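Long-range contacts in LPXTG cell wall surface protein (Streptococcus gordonii, PDB 7AVH), which probably serves as a cell-wall-anchored adhesin whose tandem SHIRT repeats, two of which make up this chain, form an elongated stalk that presents its binding region to surfaces: residues T30-G35 against E65-A70; L116-Q121 against E149-A154; P84-T89 against G153-F158; E91-T96 against V159-F164. All coordinates share one frame; numbering follows the deposited sequence.

In the fold
Interaction 1 lies in the first SHIRT domain and interactions 2, 3 and 4 in the second, so the centres of interactions 1 and 4 stand about 75 Å apart, on opposite sides of the chain's centre. Interactions 1 and 2 are the same turn contact repeated in successive domains, their centres about 53 Å apart. Interactions 3 and 4 are consecutive lengths of one parallel pairing between strands 72-94 and 156-166, joined where H157 NE2 bonds to E91 OE1 (2.9 Å). Interaction 2 abuts interaction 3, centres about 7 Å apart, sharing G153 and A154. A Tris molecule, probably from the crystallisation liquor, sits beside H157 and E91.

Interaction 1 of 4, residues T30-G35 against E65-A70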
loop_
_atom_site.group_PDB
_atom_site.type_symbol
_atom_site.label_atom_id
_atom_site.label_comp_id
_atom_site.label_asym_id
_atom_site.label_seq_id
_atom_site.Cartn_x
_atom_site.Cartn_y
_atom_site.Cartn_z
ATOM N N THR A 30 1.636 -17.747 -35.471
ATOM C CA THR A 30 1.317 -17.601 -36.904
ATOM C C THR A 30 1.004 -18.958 -37.545
ATOM O O THR A 30 1.212 -20.011 -36.947
ATOM C CB THR A 30 2.494 -16.902 -37.615
ATOM O OG1 THR A 30 3.679 -17.690 -37.597
ATOM C CG2 THR A 30 2.795 -15.528 -37.042
ATOM N N ASP A 31 0.402 -18.875 -38.727
ATOM C CA ASP A 31 0.215 -20.072 -39.580
ATOM C C ASP A 31 -0.731 -21.093 -38.910
ATOM O O ASP A 31 -0.546 -22.274 -39.088
ATOM C CB ASP A 31 1.577 -20.708 -39.964
ATOM C CG ASP A 31 2.523 -19.703 -40.600
ATOM O OD1 ASP A 31 2.155 -19.199 -41.658
ATOM O OD2 ASP A 31 3.564 -19.365 -40.000
ATOM N N LEU A 32 -1.779 -20.642 -38.220
ATOM C CA LEU A 32 -2.788 -21.492 -37.585
ATOM C C LEU A 32 -3.866 -21.854 -38.576
ATOM O O LEU A 32 -4.408 -21.006 -39.274
ATOM C CB LEU A 32 -3.381 -20.752 -36.384
ATOM C CG LEU A 32 -2.368 -20.255 -35.332
ATOM C CD1 LEU A 32 -3.101 -19.695 -34.135
ATOM C CD2 LEU A 32 -1.445 -21.344 -34.879
ATOM N N LYS A 33 -4.116 -23.151 -38.628
ATOM C CA LYS A 33 -5.121 -23.654 -39.541
ATOM C C LYS A 33 -6.526 -23.186 -39.163
ATOM O O LYS A 33 -6.984 -23.223 -37.977
ATOM C CB LYS A 33 -5.004 -25.185 -39.605
ATOM C CG LYS A 33 -6.048 -25.859 -40.469
ATOM C CD LYS A 33 -5.814 -27.289 -40.496
ATOM C CE LYS A 33 -6.644 -28.044 -41.517
ATOM N NZ LYS A 33 -6.320 -29.454 -41.258
ATOM N N ASP A 34 -7.268 -22.838 -40.184
ATOM C CA ASP A 34 -8.687 -22.500 -39.999
ATOM C C ASP A 34 -9.428 -23.670 -39.348
ATOM O O ASP A 34 -9.262 -24.839 -39.740
ATOM C CB ASP A 34 -9.326 -22.002 -41.286
ATOM C CG ASP A 34 -10.614 -21.221 -41.096
ATOM O OD1 ASP A 34 -10.892 -20.759 -40.001
ATOM O OD2 ASP A 34 -11.315 -21.044 -42.051
ATOM N N GLY A 35 -10.265 -23.372 -38.352
ATOM C CA GLY A 35 -11.003 -24.395 -37.622
ATOM C C GLY A 35 -10.229 -25.087 -36.517
ATOM O O GLY A 35 -10.874 -25.888 -35.805
ATOM N N GLU A 65 -9.688 -20.787 -28.150
ATOM C CA GLU A 65 -10.749 -20.373 -29.056
ATOM C C GLU A 65 -10.546 -21.109 -30.367
ATOM O O GLU A 65 -9.427 -21.364 -30.762
ATOM C CB GLU A 65 -10.700 -18.884 -29.347
ATOM C CG GLU A 65 -11.952 -18.364 -30.036
ATOM C CD GLU A 65 -11.938 -16.850 -29.941
ATOM O OE1 GLU A 65 -11.336 -16.228 -30.873
ATOM O OE2 GLU A 65 -12.553 -16.310 -29.013
ATOM N N THR A 66 -11.666 -21.373 -31.021
ATOM C CA THR A 66 -11.671 -21.969 -32.351
ATOM C C THR A 66 -11.366 -20.879 -33.368
ATOM O O THR A 66 -12.009 -19.811 -33.375
ATOM C CB THR A 66 -13.007 -22.644 -32.622
ATOM O OG1 THR A 66 -13.232 -23.683 -31.683
ATOM C CG2 THR A 66 -13.038 -23.242 -34.003
ATOM N N ILE A 67 -10.373 -21.097 -34.211
ATOM C CA ILE A 67 -10.117 -20.167 -35.331
ATOM C C ILE A 67 -11.264 -20.336 -36.350
ATOM O O ILE A 67 -11.566 -21.500 -36.799
ATOM C CB ILE A 67 -8.758 -20.503 -35.993
ATOM C CG1 ILE A 67 -7.564 -20.329 -35.042
ATOM C CG2 ILE A 67 -8.542 -19.655 -37.237
ATOM C CD1 ILE A 67 -7.389 -18.904 -34.527
ATOM N N ASN A 68 -11.982 -19.282 -36.634
ATOM C CA ASN A 68 -13.147 -19.359 -37.526
ATOM C C ASN A 68 -13.074 -18.224 -38.521
ATOM O O ASN A 68 -13.726 -17.162 -38.332
ATOM C CB ASN A 68 -14.470 -19.388 -36.777
ATOM C CG ASN A 68 -15.592 -19.794 -37.706
ATOM O OD1 ASN A 68 -15.386 -20.278 -38.840
ATOM N ND2 ASN A 68 -16.802 -19.585 -37.223
ATOM N N GLY A 69 -12.153 -18.361 -39.481
ATOM C CA GLY A 69 -12.097 -17.414 -40.603
ATOM C C GLY A 69 -11.626 -16.012 -40.160
ATOM O O GLY A 69 -11.960 -15.013 -40.806
ATOM N N ALA A 70 -10.839 -15.927 -39.080
ATOM C CA ALA A 70 -10.238 -14.653 -38.651
ATOM C C ALA A 70 -9.170 -14.969 -37.626
ATOM O O ALA A 70 -9.167 -16.000 -36.911
ATOM C CB ALA A 70 -11.267 -13.699 -38.080
#
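Two hydrogen bonds tie D34 and G35 to loop 67-69. The carboxylate of D34 reaches across to the backbone: its OD1 accepts from G69 N at 2.8 Å, met on the syn side but 27° out of the carboxylate plane. That reach depends on the first torsion, which sets CG anti to the backbone N (chi1 -161°) and swings the acid over the facing loop. Next to it, G35 N donates to I67 O, also at 2.8 Å, with a bent N-H...O angle of 133°. D34 OD1 and I67 O, both acceptors, are thereby brought to 3.4 Å of each other without a bond between them.

I67, which is buried and points at the 30-35 segment, supplies most of the van der Waals contact, its CB lying 3.8 Å from K33 O and its CG2 3.8 Å from D34 OD1. The one apolar pair is L32 CD1 with I67 CD1, at 4.4 Å. Beyond the pair, Y2 of strand 2-10 and A72 of strand 72-94 also pack on I67, placing this contact at one end of the SHIRT domain's main sheet. T66 lays CG2 near G35 O while its hydroxyl turns to Q37.

A G1 beta bulge at D31-L32, opposite Y2, precedes the contact. Further along, the short strands 37-38 and 65-66 pair in an antiparallel ribbon. The chemistry implies that two loops at the exposed end of the domain are tied by an aspartate oxygen and a backbone carbonyl, with I67 packed beside the two bonds and L32 touching it loosely.

Interaction 2 of 4, residues L116-Q121 against E149-A154; sequences LKDGSQ and ETINGA
D118 turns its CG anti to the backbone N (chi1 -151°), which carries the carboxylate over G153, while I151 places CG1 beside its own N (chi1 -62°) and sends CD1 toward L116. The acid's OD1 accepts from G153 N at 2.8 Å, on the syn side and 26° out of the carboxylate plane. L116 CD1 meets I151 CD1 at 4.2 Å, the two side chains crossing at about a right angle.

Backbone bonds fix the register on both sides of I151. G119 N donates to I151 O, and I151 N returns a nearly straight bond to S120 O at 2.8 Å. K117 to S120 form a type II beta turn, and K117 O is gripped twice, by S120 N and by S120 OG; the hydroxyl comes to 2.6 Å in the carbonyl plane, on a lone pair. Where the chains open into the short ribbon of strands 121-122 and 149-150, Q121 and T150 make a non-hydrogen-bonded antiparallel pair. Their side chains meet too, Q121 NE2 donating a long hydrogen bond to T150 OG1 at 3.3 Å, with the hydroxyl tilted from the amide plane.

Y86 and A156, from the paired strands 72-94 and 156-166, pack against I151. The backbone N and O of the buried I151 are both bonded across the contact, and the second bond to K117 O, from S120 OG, should help hold the type II turn.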
loop_
_atom_site.group_PDB
_atom_site.type_symbol
_atom_site.label_atom_id
_atom_site.label_comp_id
_atom_site.label_asym_id
_atom_site.label_seq_id
_atom_site.Cartn_x
_atom_site.Cartn_y
_atom_site.Cartn_z
ATOM N N LEU A 116 0.990 3.739 5.808
ATOM C CA LEU A 116 2.036 4.702 5.418
ATOM C C LEU A 116 3.030 4.011 4.483
ATOM O O LEU A 116 3.550 2.947 4.779
ATOM C CB LEU A 116 2.744 5.234 6.660
ATOM C CG LEU A 116 1.869 5.865 7.756
ATOM C CD1 LEU A 116 2.708 6.422 8.871
ATOM C CD2 LEU A 116 0.964 6.903 7.176
ATOM N N LYS A 117 3.333 4.660 3.386
ATOM C CA LYS A 117 4.296 4.124 2.415
ATOM C C LYS A 117 5.719 4.170 2.931
ATOM O O LYS A 117 6.153 5.149 3.585
ATOM C CB LYS A 117 4.183 4.868 1.098
ATOM C CG LYS A 117 2.865 4.527 0.420
ATOM C CD LYS A 117 2.776 4.989 -1.005
ATOM C CE LYS A 117 1.382 4.834 -1.570
ATOM N NZ LYS A 117 1.419 5.472 -2.905
ATOM N N ASP A 118 6.447 3.122 2.649
ATOM C CA ASP A 118 7.901 3.103 2.907
ATOM C C ASP A 118 8.558 4.311 2.201
ATOM O O ASP A 118 8.220 4.630 1.014
ATOM C CB ASP A 118 8.566 1.793 2.472
ATOM C CG ASP A 118 9.821 1.420 3.284
ATOM O OD1 ASP A 118 10.192 2.180 4.167
ATOM O OD2 ASP A 118 10.410 0.326 3.055
ATOM N N GLY A 119 9.450 4.971 2.937
ATOM C CA GLY A 119 10.185 6.177 2.508
ATOM C C GLY A 119 9.398 7.464 2.717
ATOM O O GLY A 119 9.990 8.534 2.455
ATOM N N SER A 120 8.114 7.411 3.105
ATOM C CA SER A 120 7.291 8.609 3.321
ATOM C C SER A 120 7.648 9.272 4.670
ATOM O O SER A 120 8.339 8.693 5.533
ATOM C CB SER A 120 5.786 8.325 3.236
ATOM O OG SER A 120 5.348 7.517 4.340
ATOM N N GLN A 121 7.222 10.503 4.824
ATOM C CA GLN A 121 7.392 11.252 6.098
ATOM C C GLN A 121 6.160 11.073 6.963
ATOM O O GLN A 121 5.020 11.312 6.498
ATOM C CB GLN A 121 7.630 12.745 5.816
ATOM C CG GLN A 121 8.314 13.465 6.992
ATOM C CD GLN A 121 9.797 13.161 6.934
ATOM O OE1 GLN A 121 10.520 13.437 7.884
ATOM N NE2 GLN A 121 10.258 12.534 5.856
ATOM N N GLU A 149 9.304 11.783 11.239
ATOM C CA GLU A 149 10.343 10.767 11.026
ATOM C C GLU A 149 10.036 10.098 9.704
ATOM O O GLU A 149 8.884 9.878 9.358
ATOM C CB GLU A 149 10.374 9.762 12.182
ATOM C CG GLU A 149 11.165 8.502 11.907
ATOM C CD GLU A 149 10.582 7.306 12.636
ATOM O OE1 GLU A 149 10.124 7.501 13.792
ATOM O OE2 GLU A 149 10.560 6.193 12.033
ATOM N N THR A 150 11.097 9.744 9.026
ATOM C CA THR A 150 11.006 9.028 7.749
ATOM C C THR A 150 10.700 7.576 8.068
ATOM O O THR A 150 11.390 6.951 8.925
ATOM C CB THR A 150 12.325 9.142 6.986
ATOM O OG1 THR A 150 12.666 10.509 6.838
ATOM C CG2 THR A 150 12.260 8.490 5.620
ATOM N N ILE A 151 9.723 7.003 7.363
ATOM C CA ILE A 151 9.425 5.559 7.430
ATOM C C ILE A 151 10.545 4.867 6.651
ATOM O O ILE A 151 10.674 5.096 5.423
ATOM C CB ILE A 151 8.021 5.259 6.843
ATOM C CG1 ILE A 151 6.905 5.946 7.635
ATOM C CG2 ILE A 151 7.796 3.767 6.765
ATOM C CD1 ILE A 151 6.780 5.542 9.094
ATOM N N ASN A 152 11.389 4.087 7.305
ATOM C CA ASN A 152 12.472 3.373 6.581
ATOM C C ASN A 152 12.414 1.909 6.970
ATOM O O ASN A 152 13.282 1.451 7.734
ATOM C CB ASN A 152 13.830 4.007 6.849
ATOM C CG ASN A 152 14.949 3.310 6.113
ATOM O OD1 ASN A 152 16.107 3.483 6.469
ATOM N ND2 ASN A 152 14.615 2.556 5.075
ATOM N N GLY A 153 11.389 1.226 6.462
ATOM C CA GLY A 153 11.269 -0.215 6.626
ATOM C C GLY A 153 10.847 -0.659 8.017
ATOM O O GLY A 153 11.167 -1.779 8.430
ATOM N N ALA A 154 10.173 0.225 8.757
ATOM C CA ALA A 154 9.658 -0.138 10.068
ATOM C C ALA A 154 8.575 0.851 10.487
ATOM O O ALA A 154 8.586 2.029 10.062
ATOM C CB ALA A 154 10.772 -0.182 11.139
#

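Interaction 3 of 4, residues P84-T89 against G153-F158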
loop_
_atom_site.group_PDB
_atom_site.type_symbol
_atom_site.label_atom_id
_atom_site.label_comp_id
_atom_site.label_asym_id
_atom_site.label_seq_id
_atom_site.Cartn_x
_atom_site.Cartn_y
_atom_site.Cartn_z
ATOM N N PRO A 84 4.447 -3.405 0.945
ATOM C CA PRO A 84 4.186 -3.311 2.379
ATOM C C PRO A 84 4.178 -1.878 2.920
ATOM O O PRO A 84 5.019 -1.082 2.528
ATOM C CB PRO A 84 5.321 -4.130 3.016
ATOM C CG PRO A 84 5.514 -5.172 1.933
ATOM C CD PRO A 84 5.534 -4.366 0.660
ATOM N N THR A 85 3.152 -1.584 3.688
ATOM C CA THR A 85 3.032 -0.269 4.392
ATOM C C THR A 85 3.292 -0.441 5.877
ATOM O O THR A 85 3.306 -1.529 6.410
ATOM C CB THR A 85 1.658 0.351 4.139
ATOM O OG1 THR A 85 0.653 -0.570 4.562
ATOM C CG2 THR A 85 1.453 0.653 2.661
ATOM N N TYR A 86 3.377 0.694 6.554
ATOM C CA TYR A 86 3.773 0.760 7.984
ATOM C C TYR A 86 2.786 1.664 8.713
ATOM O O TYR A 86 1.967 2.351 8.092
ATOM C CB TYR A 86 5.218 1.202 8.060
ATOM C CG TYR A 86 6.159 0.217 7.415
ATOM C CD1 TYR A 86 6.570 -0.914 8.079
ATOM C CD2 TYR A 86 6.547 0.337 6.112
ATOM C CE1 TYR A 86 7.368 -1.866 7.493
ATOM C CE2 TYR A 86 7.309 -0.669 5.472
ATOM C CZ TYR A 86 7.746 -1.756 6.178
ATOM O OH TYR A 86 8.501 -2.758 5.590
ATOM N N LYS A 87 2.985 1.693 10.027
ATOM C CA LYS A 87 2.154 2.508 10.934
ATOM C C LYS A 87 3.029 3.548 11.627
ATOM O O LYS A 87 4.214 3.401 11.766
ATOM C CB LYS A 87 1.495 1.610 12.001
ATOM C CG LYS A 87 0.555 0.586 11.407
ATOM C CD LYS A 87 -0.209 -0.176 12.499
ATOM C CE LYS A 87 -1.098 -1.243 11.892
ATOM N NZ LYS A 87 -1.748 -2.090 12.920
ATOM N N ALA A 88 2.331 4.561 12.117
ATOM C CA ALA A 88 2.915 5.496 13.092
ATOM C C ALA A 88 2.059 5.504 14.329
ATOM O O ALA A 88 0.877 5.733 14.243
ATOM C CB ALA A 88 3.006 6.878 12.507
ATOM N N THR A 89 2.698 5.170 15.471
ATOM C CA THR A 89 1.999 5.075 16.742
ATOM C C THR A 89 2.459 6.206 17.676
ATOM O O THR A 89 3.458 6.870 17.416
ATOM C CB THR A 89 2.314 3.673 17.316
ATOM O OG1 THR A 89 3.725 3.531 17.474
ATOM C CG2 THR A 89 1.846 2.559 16.346
ATOM N N GLY A 153 11.389 1.226 6.462
ATOM C CA GLY A 153 11.269 -0.215 6.626
ATOM C C GLY A 153 10.847 -0.659 8.017
ATOM O O GLY A 153 11.167 -1.779 8.430
ATOM N N ALA A 154 10.173 0.225 8.757
ATOM C CA ALA A 154 9.658 -0.138 10.068
ATOM C C ALA A 154 8.575 0.851 10.487
ATOM O O ALA A 154 8.586 2.029 10.062
ATOM C CB ALA A 154 10.772 -0.182 11.139
ATOM N N ASP A 155 7.717 0.426 11.378
ATOM C CA ASP A 155 6.746 1.341 11.986
ATOM C C ASP A 155 7.495 2.455 12.783
ATOM O O ASP A 155 8.613 2.202 13.286
ATOM C CB ASP A 155 5.912 0.542 12.984
ATOM C CG ASP A 155 4.995 -0.519 12.352
ATOM O OD1 ASP A 155 4.621 -0.333 11.156
ATOM O OD2 ASP A 155 4.640 -1.513 13.098
ATOM N N ALA A 156 6.892 3.641 12.768
ATOM C CA ALA A 156 7.388 4.761 13.574
ATOM C C ALA A 156 6.613 4.878 14.867
ATOM O O ALA A 156 5.460 4.412 14.986
ATOM C CB ALA A 156 7.273 6.051 12.787
ATOM N N HIS A 157 7.251 5.577 15.824
ATOM C CA HIS A 157 6.653 5.759 17.145
ATOM C C HIS A 157 7.035 7.153 17.669
ATOM O O HIS A 157 8.200 7.503 17.595
ATOM C CB HIS A 157 7.152 4.664 18.103
ATOM C CG HIS A 157 6.489 4.676 19.439
ATOM N ND1 HIS A 157 5.168 4.342 19.589
ATOM C CD2 HIS A 157 6.992 4.964 20.710
ATOM C CE1 HIS A 157 4.853 4.414 20.911
ATOM N NE2 HIS A 157 5.983 4.755 21.589
ATOM N N PHE A 158 6.015 7.849 18.143
ATOM C CA PHE A 158 6.223 9.225 18.658
ATOM C C PHE A 158 5.811 9.251 20.128
ATOM O O PHE A 158 4.742 8.782 20.494
ATOM C CB PHE A 158 5.318 10.174 17.879
ATOM C CG PHE A 158 5.720 10.277 16.427
ATOM C CD1 PHE A 158 6.788 11.049 16.054
ATOM C CD2 PHE A 158 5.006 9.606 15.432
ATOM C CE1 PHE A 158 7.146 11.235 14.728
ATOM C CE2 PHE A 158 5.396 9.749 14.115
ATOM C CZ PHE A 158 6.451 10.545 13.773
#
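The Y86 ring lies over the G153-A154 backbone: A154 N stands 3.7 Å above one face, offset toward the rim, with G153 C on the same side, while D155 OD1 sits at the ring edge, in its plane. Ring and carboxylate planes are 71° apart. Farther along, the imidazole of H157 receives T89 at its edge, where T89 OG1 and H157 ND1 are hydrogen-bonded at 2.7 Å, either being a possible donor. The edge of the F158 ring faces A88 CB, 4.1 Å from F158 CE2, and T89 O.

T89 holds its hydroxyl between the backbone N and the carbonyl carbon (chi1 59°), a torsion that turns OG1 toward the imidazole. The other nitrogen, H157 NE2, bonds to E91 OE1, so the ring is held from both sides by T89 and E91.

Strands 85-89 and 156-158 run parallel, 9° apart. A156 N donates to K87 O, T89 N to A156 O and F158 N to T89 O, all at 2.8 to 2.9 Å. Just before these bonds, D155 OD1 accepts from the K87 N amide at 2.8 Å, met from above the carboxylate plane. On the buried side A88 and A156 bring small methyl groups together. The tyrosine is thus laid over the incoming loop, and a carboxylate oxygen, not a backbone carbonyl, takes the K87 N-H where the parallel pairing starts.

Interaction 4 of 4, residues E91-T96 against V159-F164; sequences EFVSGT and VGTWEF
G160 N donates to E91 O at 2.7 Å, an almost linear bond (177°) that opens a run of parallel pairing. V93 N then bonds to G160 O, W162 N to V93 O and G95 N to W162 O, so E91 to S94 pair in order with V159 to W162. Past the last bridge, a side chain takes over: F164 N donates to T96 OG1 at 2.9 Å. S94 OG accepts from T96 N in an ST turn, and also bonds to K99 O.

On the face with F92 and W162, the indole edge points into the phenyl face. W162 NE1 stands 3.2 Å above the plane of F92, over its centre, with ring planes 72° apart: a T-shaped stack. Both aromatics keep CG beside their own backbone N (chi1 -66° for W162), and G160, opposite F92 in the ladder, has no side chain to crowd the phenyl ring. V105 of helix 103-106 packs on both rings.

The opposite face carries V93, whose CG2 meets V159 CG1 at 3.9 Å and T161 OG1 at 3.5 Å. T161 CG2 rests on G95 CA, just past the end of strand 91-94. E91 extends alongside V159, and its OE1 is hydrogen-bonded to H157 NE2 and to a Tris molecule.

With its N-H edge directed at an aromatic face, the indole probably gains an electrostatic N-H...pi attraction within the hydrophobic side of the sheet.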
loop_
_atom_site.group_PDB
_atom_site.type_symbol
_atom_site.label_atom_id
_atom_site.label_comp_id
_atom_site.label_asym_id
_atom_site.label_seq_id
_atom_site.Cartn_x
_atom_site.Cartn_y
_atom_site.Cartn_z
ATOM N N GLU A 91 2.585 7.546 21.989
ATOM C CA GLU A 91 2.624 7.261 23.427
ATOM C C GLU A 91 2.690 8.598 24.181
ATOM O O GLU A 91 3.246 9.523 23.648
ATOM C CB GLU A 91 3.860 6.454 23.776
ATOM C CG GLU A 91 4.271 6.226 25.188
ATOM C CD GLU A 91 5.545 5.464 25.403
ATOM O OE1 GLU A 91 6.322 5.104 24.402
ATOM O OE2 GLU A 91 5.741 5.168 26.630
ATOM N N PHE A 92 2.094 8.615 25.345
ATOM C CA PHE A 92 2.245 9.791 26.247
ATOM C C PHE A 92 2.998 9.394 27.500
ATOM O O PHE A 92 2.864 8.315 28.045
ATOM C CB PHE A 92 0.871 10.265 26.665
ATOM C CG PHE A 92 0.024 10.927 25.621
ATOM C CD1 PHE A 92 0.545 11.510 24.490
ATOM C CD2 PHE A 92 -1.334 11.072 25.860
ATOM C CE1 PHE A 92 -0.261 12.229 23.586
ATOM C CE2 PHE A 92 -2.148 11.783 24.972
ATOM C CZ PHE A 92 -1.622 12.386 23.841
ATOM N N VAL A 93 3.767 10.387 27.950
ATOM C CA VAL A 93 4.532 10.265 29.218
ATOM C C VAL A 93 4.352 11.588 29.999
ATOM O O VAL A 93 4.127 12.641 29.410
ATOM C CB VAL A 93 6.039 10.027 28.944
ATOM C CG1 VAL A 93 6.312 8.695 28.292
ATOM C CG2 VAL A 93 6.718 11.153 28.200
ATOM N N SER A 94 4.522 11.432 31.292
ATOM C CA SER A 94 4.650 12.609 32.189
ATOM C C SER A 94 6.076 13.168 32.160
ATOM O O SER A 94 7.059 12.361 32.311
ATOM C CB SER A 94 4.292 12.216 33.583
ATOM O OG SER A 94 4.680 13.319 34.463
ATOM N N GLY A 95 6.199 14.473 31.979
ATOM C CA GLY A 95 7.478 15.194 32.093
ATOM C C GLY A 95 7.665 15.812 33.471
ATOM O O GLY A 95 8.584 16.594 33.641
ATOM N N THR A 96 6.841 15.434 34.419
ATOM C CA THR A 96 6.875 16.041 35.768
ATOM C C THR A 96 7.262 14.950 36.741
ATOM O O THR A 96 6.461 14.077 37.028
ATOM C CB THR A 96 5.549 16.725 36.135
ATOM O OG1 THR A 96 5.326 17.759 35.164
ATOM C CG2 THR A 96 5.622 17.289 37.549
ATOM N N VAL A 159 6.651 9.926 20.907
ATOM C CA VAL A 159 6.469 10.030 22.391
ATOM C C VAL A 159 6.111 11.482 22.747
ATOM O O VAL A 159 6.922 12.367 22.458
ATOM C CB VAL A 159 7.720 9.583 23.170
ATOM C CG1 VAL A 159 7.465 9.711 24.676
ATOM C CG2 VAL A 159 8.101 8.174 22.768
ATOM N N GLY A 160 4.909 11.667 23.285
ATOM C CA GLY A 160 4.425 13.020 23.645
ATOM C C GLY A 160 4.473 13.239 25.151
ATOM O O GLY A 160 4.046 12.387 25.907
ATOM N N THR A 161 5.075 14.379 25.514
ATOM C CA THR A 161 5.255 14.698 26.943
ATOM C C THR A 161 4.203 15.705 27.419
ATOM O O THR A 161 3.965 16.697 26.717
ATOM C CB THR A 161 6.653 15.264 27.138
ATOM O OG1 THR A 161 7.601 14.253 26.822
ATOM C CG2 THR A 161 6.871 15.690 28.564
ATOM N N TRP A 162 3.585 15.398 28.538
ATOM C CA TRP A 162 2.663 16.337 29.245
ATOM C C TRP A 162 3.334 16.774 30.555
ATOM O O TRP A 162 4.001 15.944 31.198
ATOM C CB TRP A 162 1.354 15.667 29.587
ATOM C CG TRP A 162 0.534 15.278 28.373
ATOM C CD1 TRP A 162 0.782 14.268 27.463
ATOM C CD2 TRP A 162 -0.672 15.931 27.955
ATOM N NE1 TRP A 162 -0.249 14.237 26.558
ATOM C CE2 TRP A 162 -1.158 15.232 26.789
ATOM C CE3 TRP A 162 -1.474 16.954 28.469
ATOM C CZ2 TRP A 162 -2.327 15.582 26.170
ATOM C CZ3 TRP A 162 -2.624 17.322 27.830
ATOM C CH2 TRP A 162 -3.065 16.621 26.686
ATOM N N GLU A 163 3.134 18.038 30.939
ATOM C CA GLU A 163 3.660 18.557 32.217
ATOM C C GLU A 163 2.517 18.994 33.108
ATOM O O GLU A 163 1.505 19.468 32.651
ATOM C CB GLU A 163 4.652 19.691 31.943
ATOM C CG GLU A 163 5.968 19.267 31.356
ATOM C CD GLU A 163 6.686 20.488 30.733
ATOM O OE1 GLU A 163 6.008 21.399 30.130
ATOM O OE2 GLU A 163 7.908 20.549 30.835
ATOM N N PHE A 164 2.790 18.876 34.414
ATOM C CA PHE A 164 1.799 19.140 35.464
ATOM C C PHE A 164 2.134 20.386 36.250
ATOM O O PHE A 164 3.305 20.564 36.634
ATOM C CB PHE A 164 1.797 17.981 36.475
ATOM C CG PHE A 164 0.793 18.079 37.577
ATOM C CD1 PHE A 164 -0.555 17.983 37.412
ATOM C CD2 PHE A 164 1.276 18.313 38.842
ATOM C CE1 PHE A 164 -1.428 18.062 38.475
ATOM C CE2 PHE A 164 0.407 18.409 39.918
ATOM C CZ PHE A 164 -0.938 18.309 39.739
#